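Local coordinates for interleukin-2 receptor subunit beta (Mus musculus, PDB 6DG5), which probably acts as a signalling subunit of the interleukin-2 receptor, transducing mitogenic signals and taking part in receptor-mediated endocytosis, at residues S14-H24 with C48-C60. Numbering follows the deposited sequence.
Sequences SRANVSCMWSH and CELTLVRQASWAC. With NAG (2-acetamido-2-deoxy-beta-D-glucopyranose), chain E; MAN (alpha-D-mannopyranose), chain C.
An antiparallel strand pair in the N-terminal domain of the receptor ectodomain joins Trp22 to Trp58 and Cys20 to Cys60, both hydrogen-bonded pairs. Trp22 N reaches Trp58 O at 2.8 Å, in the carbonyl plane, and Trp58 N returns to a lone pair of Trp22 O at 3.1 Å. At the next such pair Cys20 N donates to Cys60 O at 3.1 Å, while the reverse bond from Cys60 N is bent and weak. Met21 faces Ala59 at the non-hydrogen-bonded pair between them. On that face the Met21 chain, bent at chi3 (-71°), brings CE to 3.9 Å from Ala59 CB while SD passes Ser57 CB. Disulfides Cys10-Cys20, from strand 17-23 to 8-12, and Cys48-Cys60, from 57-63 to 46-54, are the pair typical of the N-terminal domain of type I cytokine receptors. On the face that bears Cys20 and Cys60, Trp22 CG stands anti to the backbone N (chi1 -168°), and the indole lies across Leu50, CE3 meeting Leu50 CD1 at 3.8 Å; Leu8 and Val94 also touch the Trp22 side chain. The Trp58 indole carries Leu52 CD1 over the centre of one face, 3.5 Å above its plane, and has Trp22 O at its edge. Glycan sits on the Met21 side: Asn17 ND2 is bonded to NAG C1, and a mannose O2 donates a weak hydrogen bond to Val53 O.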
ATOM      1  N   SER B  14      -6.544   0.676 -13.921  1.00 21.69           N
ATOM      2  CA  SER B  14      -5.292   0.584 -13.173  1.00 24.30           C
ATOM      3  C   SER B  14      -4.322  -0.441 -13.747  1.00 32.10           C
ATOM      4  O   SER B  14      -3.283  -0.703 -13.133  1.00 34.99           O
ATOM      5  CB  SER B  14      -5.516   0.278 -11.686  1.00 21.10           C
ATOM      6  OG  SER B  14      -5.849  -1.085 -11.497  1.00 20.10           O
ATOM      7  N   ARG B  15      -4.616  -1.023 -14.908  1.00 28.25           N
ATOM      8  CA  ARG B  15      -3.666  -1.929 -15.545  1.00 22.83           C
ATOM      9  C   ARG B  15      -3.360  -1.490 -16.971  1.00 27.14           C
ATOM     10  O   ARG B  15      -2.405  -0.740 -17.199  1.00 35.00           O
ATOM     11  CB  ARG B  15      -4.187  -3.368 -15.532  1.00 18.73           C
ATOM     12  CG  ARG B  15      -3.895  -4.126 -14.245  1.00 18.62           C
ATOM     13  CD  ARG B  15      -2.498  -3.815 -13.727  1.00 19.50           C
ATOM     14  NE  ARG B  15      -1.915  -4.930 -12.987  1.00 20.02           N
ATOM     15  CZ  ARG B  15      -0.804  -4.845 -12.264  1.00 27.90           C
ATOM     16  NH1 ARG B  15      -0.158  -3.691 -12.172  1.00 31.58           N
ATOM     17  NH2 ARG B  15      -0.341  -5.912 -11.627  1.00 27.81           N
ATOM     18  N   ALA B  16      -4.162  -1.945 -17.940  1.00 24.17           N
ATOM     19  CA  ALA B  16      -3.871  -1.640 -19.337  1.00 20.25           C
ATOM     20  C   ALA B  16      -5.116  -1.286 -20.145  1.00 23.93           C
ATOM     21  O   ALA B  16      -5.101  -1.422 -21.374  1.00 30.13           O
ATOM     22  CB  ALA B  16      -3.156  -2.819 -20.000  1.00 21.76           C
ATOM     23  N   ASN B  17      -6.183  -0.825 -19.498  1.00 19.30           N
ATOM     24  CA  ASN B  17      -7.450  -0.563 -20.168  1.00 19.31           C
ATOM     25  C   ASN B  17      -7.931   0.831 -19.796  1.00 34.84           C
ATOM     26  O   ASN B  17      -8.051   1.158 -18.610  1.00 35.56           O
ATOM     27  CB  ASN B  17      -8.495  -1.622 -19.785  1.00 18.92           C
ATOM     28  CG  ASN B  17      -9.785  -1.526 -20.603  1.00 34.46           C
ATOM     29  OD1 ASN B  17     -10.124  -0.480 -21.164  1.00 37.50           O
ATOM     30  ND2 ASN B  17     -10.512  -2.639 -20.660  1.00 31.02           N
ATOM     31  N   VAL B  18      -8.189   1.646 -20.814  1.00 38.63           N
ATOM     32  CA  VAL B  18      -8.782   2.964 -20.649  1.00 19.98           C
ATOM     33  C   VAL B  18     -10.043   2.998 -21.500  1.00 24.81           C
ATOM     34  O   VAL B  18      -9.991   2.739 -22.710  1.00 36.09           O
ATOM     35  CB  VAL B  18      -7.814   4.086 -21.056  1.00 20.61           C
ATOM     36  CG1 VAL B  18      -8.479   5.442 -20.905  1.00 21.05           C
ATOM     37  CG2 VAL B  18      -6.539   4.015 -20.225  1.00 20.41           C
ATOM     38  N   SER B  19     -11.174   3.309 -20.872  1.00 25.80           N
ATOM     39  CA  SER B  19     -12.467   3.329 -21.544  1.00 29.69           C
ATOM     40  C   SER B  19     -13.042   4.735 -21.485  1.00 31.68           C
ATOM     41  O   SER B  19     -13.134   5.327 -20.405  1.00 34.25           O
ATOM     42  CB  SER B  19     -13.436   2.331 -20.905  1.00 27.82           C
ATOM     43  OG  SER B  19     -14.629   2.226 -21.662  1.00 21.69           O
ATOM     44  N   CYS B  20     -13.431   5.262 -22.644  1.00 27.70           N
ATOM     45  CA  CYS B  20     -13.963   6.611 -22.761  1.00 33.59           C
ATOM     46  C   CYS B  20     -15.392   6.568 -23.280  1.00 34.32           C
ATOM     47  O   CYS B  20     -15.728   5.743 -24.136  1.00 33.84           O
ATOM     48  CB  CYS B  20     -13.107   7.467 -23.698  1.00 41.58           C
ATOM     49  SG  CYS B  20     -11.426   7.801 -23.124  1.00 45.40           S
ATOM     50  N   MET B  21     -16.227   7.467 -22.765  1.00 34.45           N
ATOM     51  CA  MET B  21     -17.615   7.581 -23.188  1.00 31.21           C
ATOM     52  C   MET B  21     -17.910   9.030 -23.542  1.00 38.20           C
ATOM     53  O   MET B  21     -17.582   9.939 -22.774  1.00 42.79           O
ATOM     54  CB  MET B  21     -18.572   7.084 -22.099  1.00 32.38           C
ATOM     55  CG  MET B  21     -20.029   7.041 -22.529  1.00 43.55           C
ATOM     56  SD  MET B  21     -21.026   5.955 -21.493  1.00 53.06           S
ATOM     57  CE  MET B  21     -20.419   4.346 -22.001  1.00 50.04           C
ATOM     58  N   TRP B  22     -18.526   9.240 -24.704  1.00 39.61           N
ATOM     59  CA  TRP B  22     -18.812  10.570 -25.226  1.00 41.05           C
ATOM     60  C   TRP B  22     -20.301  10.856 -25.101  1.00 47.51           C
ATOM     61  O   TRP B  22     -21.131  10.050 -25.537  1.00 44.91           O
ATOM     62  CB  TRP B  22     -18.375  10.686 -26.688  1.00 33.10           C
ATOM     63  CG  TRP B  22     -18.379  12.085 -27.221  1.00 46.57           C
ATOM     64  CD1 TRP B  22     -18.350  13.241 -26.497  1.00 47.24           C
ATOM     65  CD2 TRP B  22     -18.419  12.474 -28.599  1.00 48.28           C
ATOM     66  NE1 TRP B  22     -18.364  14.328 -27.340  1.00 49.01           N
ATOM     67  CE2 TRP B  22     -18.407  13.883 -28.636  1.00 50.00           C
ATOM     68  CE3 TRP B  22     -18.462  11.768 -29.805  1.00 48.94           C
ATOM     69  CZ2 TRP B  22     -18.438  14.598 -29.830  1.00 50.58           C
ATOM     70  CZ3 TRP B  22     -18.492  12.481 -30.991  1.00 49.86           C
ATOM     71  CH2 TRP B  22     -18.479  13.881 -30.995  1.00 49.88           C
ATOM     72  N   SER B  23     -20.635  12.000 -24.512  1.00 60.36           N
ATOM     73  CA  SER B  23     -22.020  12.403 -24.300  1.00 74.75           C
ATOM     74  C   SER B  23     -22.385  13.471 -25.326  1.00 93.20           C
ATOM     75  O   SER B  23     -21.860  14.588 -25.285  1.00103.16           O
ATOM     76  CB  SER B  23     -22.224  12.913 -22.876  1.00 71.61           C
ATOM     77  OG  SER B  23     -21.957  11.890 -21.930  1.00 67.22           O
ATOM     78  N   HIS B  24     -23.286  13.126 -26.241  1.00 97.59           N
ATOM     79  CA  HIS B  24     -23.718  14.051 -27.281  1.00102.26           C
ATOM     80  C   HIS B  24     -25.049  14.700 -26.913  1.00103.26           C
ATOM     81  O   HIS B  24     -25.159  15.925 -26.850  1.00104.57           O
ATOM     82  CB  HIS B  24     -23.837  13.329 -28.625  1.00108.38           C
ATOM     83  CG  HIS B  24     -23.994  14.250 -29.794  1.00118.35           C
ATOM     84  ND1 HIS B  24     -22.926  14.675 -30.555  1.00118.85           N
ATOM     85  CD2 HIS B  24     -25.093  14.830 -30.333  1.00123.42           C
ATOM     86  CE1 HIS B  24     -23.359  15.474 -31.512  1.00122.97           C
ATOM     87  NE2 HIS B  24     -24.671  15.585 -31.401  1.00124.50           N
ATOM     88  N   CYS B  48      -9.070   3.872 -31.199  1.00 36.96           N
ATOM     89  CA  CYS B  48     -10.247   3.011 -31.169  1.00 39.16           C
ATOM     90  C   CYS B  48     -11.407   3.769 -31.800  1.00 29.67           C
ATOM     91  O   CYS B  48     -11.378   4.996 -31.912  1.00 29.98           O
ATOM     92  CB  CYS B  48     -10.601   2.579 -29.740  1.00 47.47           C
ATOM     93  SG  CYS B  48     -10.973   3.973 -28.649  1.00 57.00           S
ATOM     94  N   GLU B  49     -12.437   3.027 -32.197  1.00 30.55           N
ATOM     95  CA  GLU B  49     -13.624   3.607 -32.812  1.00 35.88           C
ATOM     96  C   GLU B  49     -14.771   3.648 -31.809  1.00 36.55           C
ATOM     97  O   GLU B  49     -15.022   2.669 -31.099  1.00 40.43           O
ATOM     98  CB  GLU B  49     -14.051   2.816 -34.048  1.00 43.09           C
ATOM     99  CG  GLU B  49     -15.245   3.419 -34.777  1.00 50.62           C
ATOM    100  CD  GLU B  49     -15.819   2.498 -35.835  1.00 59.83           C
ATOM    101  OE1 GLU B  49     -15.465   1.300 -35.835  1.00 63.09           O
ATOM    102  OE2 GLU B  49     -16.627   2.971 -36.664  1.00 63.85           O
ATOM    103  N   LEU B  50     -15.471   4.781 -31.764  1.00 37.10           N
ATOM    104  CA  LEU B  50     -16.594   4.930 -30.848  1.00 32.34           C
ATOM    105  C   LEU B  50     -17.806   4.157 -31.353  1.00 33.86           C
ATOM    106  O   LEU B  50     -18.107   4.158 -32.551  1.00 46.25           O
ATOM    107  CB  LEU B  50     -16.949   6.410 -30.682  1.00 32.99           C
ATOM    108  CG  LEU B  50     -15.994   7.256 -29.840  1.00 31.62           C
ATOM    109  CD1 LEU B  50     -16.207   8.729 -30.131  1.00 36.02           C
ATOM    110  CD2 LEU B  50     -16.205   6.972 -28.364  1.00 30.20           C
ATOM    111  N   THR B  51     -18.499   3.492 -30.432  1.00 33.31           N
ATOM    112  CA  THR B  51     -19.681   2.702 -30.747  1.00 40.32           C
ATOM    113  C   THR B  51     -20.812   3.085 -29.804  1.00 46.68           C
ATOM    114  O   THR B  51     -20.579   3.371 -28.626  1.00 50.14           O
ATOM    115  CB  THR B  51     -19.392   1.199 -30.643  1.00 44.40           C
ATOM    116  OG1 THR B  51     -18.145   0.906 -31.287  1.00 52.31           O
ATOM    117  CG2 THR B  51     -20.498   0.394 -31.313  1.00 44.91           C
ATOM    118  N   LEU B  52     -22.038   3.082 -30.324  1.00 47.89           N
ATOM    119  CA  LEU B  52     -23.197   3.518 -29.555  1.00 46.00           C
ATOM    120  C   LEU B  52     -23.601   2.456 -28.540  1.00 46.90           C
ATOM    121  O   LEU B  52     -23.693   1.270 -28.870  1.00 46.51           O
ATOM    122  CB  LEU B  52     -24.367   3.822 -30.490  1.00 44.13           C
ATOM    123  CG  LEU B  52     -25.593   4.487 -29.861  1.00 45.83           C
ATOM    124  CD1 LEU B  52     -25.272   5.915 -29.456  1.00 44.33           C
ATOM    125  CD2 LEU B  52     -26.780   4.446 -30.812  1.00 47.19           C
ATOM    126  N   VAL B  53     -23.851   2.885 -27.305  1.00 52.02           N
ATOM    127  CA  VAL B  53     -24.295   2.004 -26.230  1.00 59.86           C
ATOM    128  C   VAL B  53     -25.725   2.322 -25.812  1.00 76.15           C
ATOM    129  O   VAL B  53     -26.571   1.429 -25.727  1.00 82.41           O
ATOM    130  CB  VAL B  53     -23.337   2.079 -25.020  1.00 53.08           C
ATOM    131  CG1 VAL B  53     -23.658   0.977 -24.024  1.00 54.80           C
ATOM    132  CG2 VAL B  53     -21.895   1.988 -25.478  1.00 43.07           C
ATOM    133  N   ARG B  54     -26.010   3.591 -25.541  1.00 85.77           N
ATOM    134  CA  ARG B  54     -27.360   4.042 -25.225  1.00 97.84           C
ATOM    135  C   ARG B  54     -27.535   5.424 -25.845  1.00102.89           C
ATOM    136  O   ARG B  54     -26.663   5.909 -26.573  1.00103.14           O
ATOM    137  CB  ARG B  54     -27.593   4.029 -23.707  1.00102.23           C
ATOM    138  CG  ARG B  54     -29.040   3.805 -23.288  1.00108.21           C
ATOM    139  N   GLN B  55     -28.667   6.066 -25.560  1.00107.30           N
ATOM    140  CA  GLN B  55     -28.973   7.351 -26.178  1.00107.74           C
ATOM    141  C   GLN B  55     -27.950   8.404 -25.761  1.00 99.85           C
ATOM    142  O   GLN B  55     -27.760   8.658 -24.567  1.00101.07           O
ATOM    143  CB  GLN B  55     -30.388   7.797 -25.802  1.00111.61           C
ATOM    144  CG  GLN B  55     -30.984   8.828 -26.753  1.00112.91           C
ATOM    145  CD  GLN B  55     -32.386   9.254 -26.359  1.00110.26           C
ATOM    146  OE1 GLN B  55     -33.052   8.587 -25.566  1.00112.22           O
ATOM    147  NE2 GLN B  55     -32.838  10.374 -26.909  1.00107.13           N
ATOM    148  N   ALA B  56     -27.289   9.006 -26.754  1.00 90.30           N
ATOM    149  CA  ALA B  56     -26.280  10.053 -26.547  1.00 80.49           C
ATOM    150  C   ALA B  56     -25.090   9.555 -25.730  1.00 80.60           C
ATOM    151  O   ALA B  56     -24.516  10.299 -24.930  1.00 83.10           O
ATOM    152  CB  ALA B  56     -26.891  11.298 -25.893  1.00 74.66           C
ATOM    153  N   SER B  57     -24.701   8.295 -25.924  1.00 77.09           N
ATOM    154  CA  SER B  57     -23.540   7.728 -25.241  1.00 72.23           C
ATOM    155  C   SER B  57     -22.795   6.821 -26.207  1.00 65.10           C
ATOM    156  O   SER B  57     -23.362   5.845 -26.707  1.00 72.44           O
ATOM    157  CB  SER B  57     -23.957   6.954 -23.986  1.00 77.53           C
ATOM    158  OG  SER B  57     -24.811   5.873 -24.313  1.00 83.05           O
ATOM    159  N   TRP B  58     -21.529   7.144 -26.464  1.00 50.42           N
ATOM    160  CA  TRP B  58     -20.673   6.382 -27.363  1.00 39.58           C
ATOM    161  C   TRP B  58     -19.418   5.971 -26.608  1.00 38.00           C
ATOM    162  O   TRP B  58     -18.773   6.811 -25.973  1.00 38.50           O
ATOM    163  CB  TRP B  58     -20.295   7.201 -28.599  1.00 43.79           C
ATOM    164  CG  TRP B  58     -21.459   7.846 -29.290  1.00 49.63           C
ATOM    165  CD1 TRP B  58     -22.149   8.952 -28.880  1.00 51.73           C
ATOM    166  CD2 TRP B  58     -22.057   7.437 -30.526  1.00 50.72           C
ATOM    167  NE1 TRP B  58     -23.143   9.250 -29.779  1.00 53.05           N
ATOM    168  CE2 TRP B  58     -23.107   8.336 -30.800  1.00 53.76           C
ATOM    169  CE3 TRP B  58     -21.807   6.398 -31.426  1.00 51.53           C
ATOM    170  CZ2 TRP B  58     -23.908   8.225 -31.935  1.00 58.39           C
ATOM    171  CZ3 TRP B  58     -22.603   6.289 -32.553  1.00 56.45           C
ATOM    172  CH2 TRP B  58     -23.641   7.198 -32.797  1.00 59.37           C
ATOM    173  N   ALA B  59     -19.066   4.691 -26.687  1.00 36.70           N
ATOM    174  CA  ALA B  59     -17.980   4.138 -25.894  1.00 29.86           C
ATOM    175  C   ALA B  59     -16.811   3.704 -26.770  1.00 31.65           C
ATOM    176  O   ALA B  59     -16.955   3.437 -27.966  1.00 35.59           O
ATOM    177  CB  ALA B  59     -18.467   2.954 -25.056  1.00 32.52           C
ATOM    178  N   CYS B  60     -15.641   3.626 -26.137  1.00 33.23           N
ATOM    179  CA  CYS B  60     -14.391   3.266 -26.790  1.00 37.20           C
ATOM    180  C   CYS B  60     -13.517   2.548 -25.775  1.00 40.42           C
ATOM    181  O   CYS B  60     -13.569   2.845 -24.579  1.00 45.48           O
ATOM    182  CB  CYS B  60     -13.669   4.506 -27.325  1.00 47.56           C
ATOM    183  SG  CYS B  60     -12.941   4.371 -28.970  1.00 59.54           S
TER
HETATM  184  C1  NAG E   1     -11.765  -2.738 -21.358  1.00 30.89           C
HETATM  185  C2  NAG E   1     -12.174  -4.218 -21.460  1.00 28.15           C
HETATM  186  C3  NAG E   1     -13.629  -4.362 -21.924  1.00 29.24           C
HETATM  187  C4  NAG E   1     -14.568  -3.469 -21.124  1.00 24.23           C
HETATM  188  C5  NAG E   1     -14.045  -2.041 -21.179  1.00 33.40           C
HETATM  189  C6  NAG E   1     -14.876  -1.044 -20.403  1.00 40.07           C
HETATM  190  C7  NAG E   1     -10.267  -5.683 -21.975  1.00 40.62           C
HETATM  191  C8  NAG E   1      -9.467  -6.332 -23.064  1.00 39.98           C
HETATM  192  N2  NAG E   1     -11.290  -4.922 -22.375  1.00 32.86           N
HETATM  193  O3  NAG E   1     -14.029  -5.722 -21.806  1.00 28.00           O
HETATM  194  O4  NAG E   1     -15.866  -3.544 -21.702  1.00 30.75           O
HETATM  195  O5  NAG E   1     -12.735  -2.019 -20.605  1.00 35.16           O
HETATM  196  O6  NAG E   1     -14.162  -0.517 -19.295  1.00 41.47           O
HETATM  197  O7  NAG E   1     -10.000  -5.842 -20.788  1.00 48.67           O
HETATM  198  C1  MAN C   5     -26.605  -1.858 -23.203  1.00141.95           C
HETATM  199  C2  MAN C   5     -26.582  -0.583 -22.311  1.00133.52           C
HETATM  200  C3  MAN C   5     -26.856  -0.945 -20.848  1.00124.21           C
HETATM  201  C4  MAN C   5     -28.111  -1.821 -20.721  1.00120.20           C
HETATM  202  C5  MAN C   5     -27.964  -3.066 -21.604  1.00125.72           C
HETATM  203  C6  MAN C   5     -29.194  -3.957 -21.577  1.00122.42           C
HETATM  204  O2  MAN C   5     -27.614   0.336 -22.682  1.00134.85           O
HETATM  205  O3  MAN C   5     -26.984   0.217 -20.033  1.00123.28           O
HETATM  206  O4  MAN C   5     -28.285  -2.221 -19.368  1.00110.50           O
HETATM  207  O5  MAN C   5     -27.761  -2.649 -22.971  1.00137.39           O
HETATM  208  O6  MAN C   5     -28.929  -5.104 -22.380  1.00119.26           O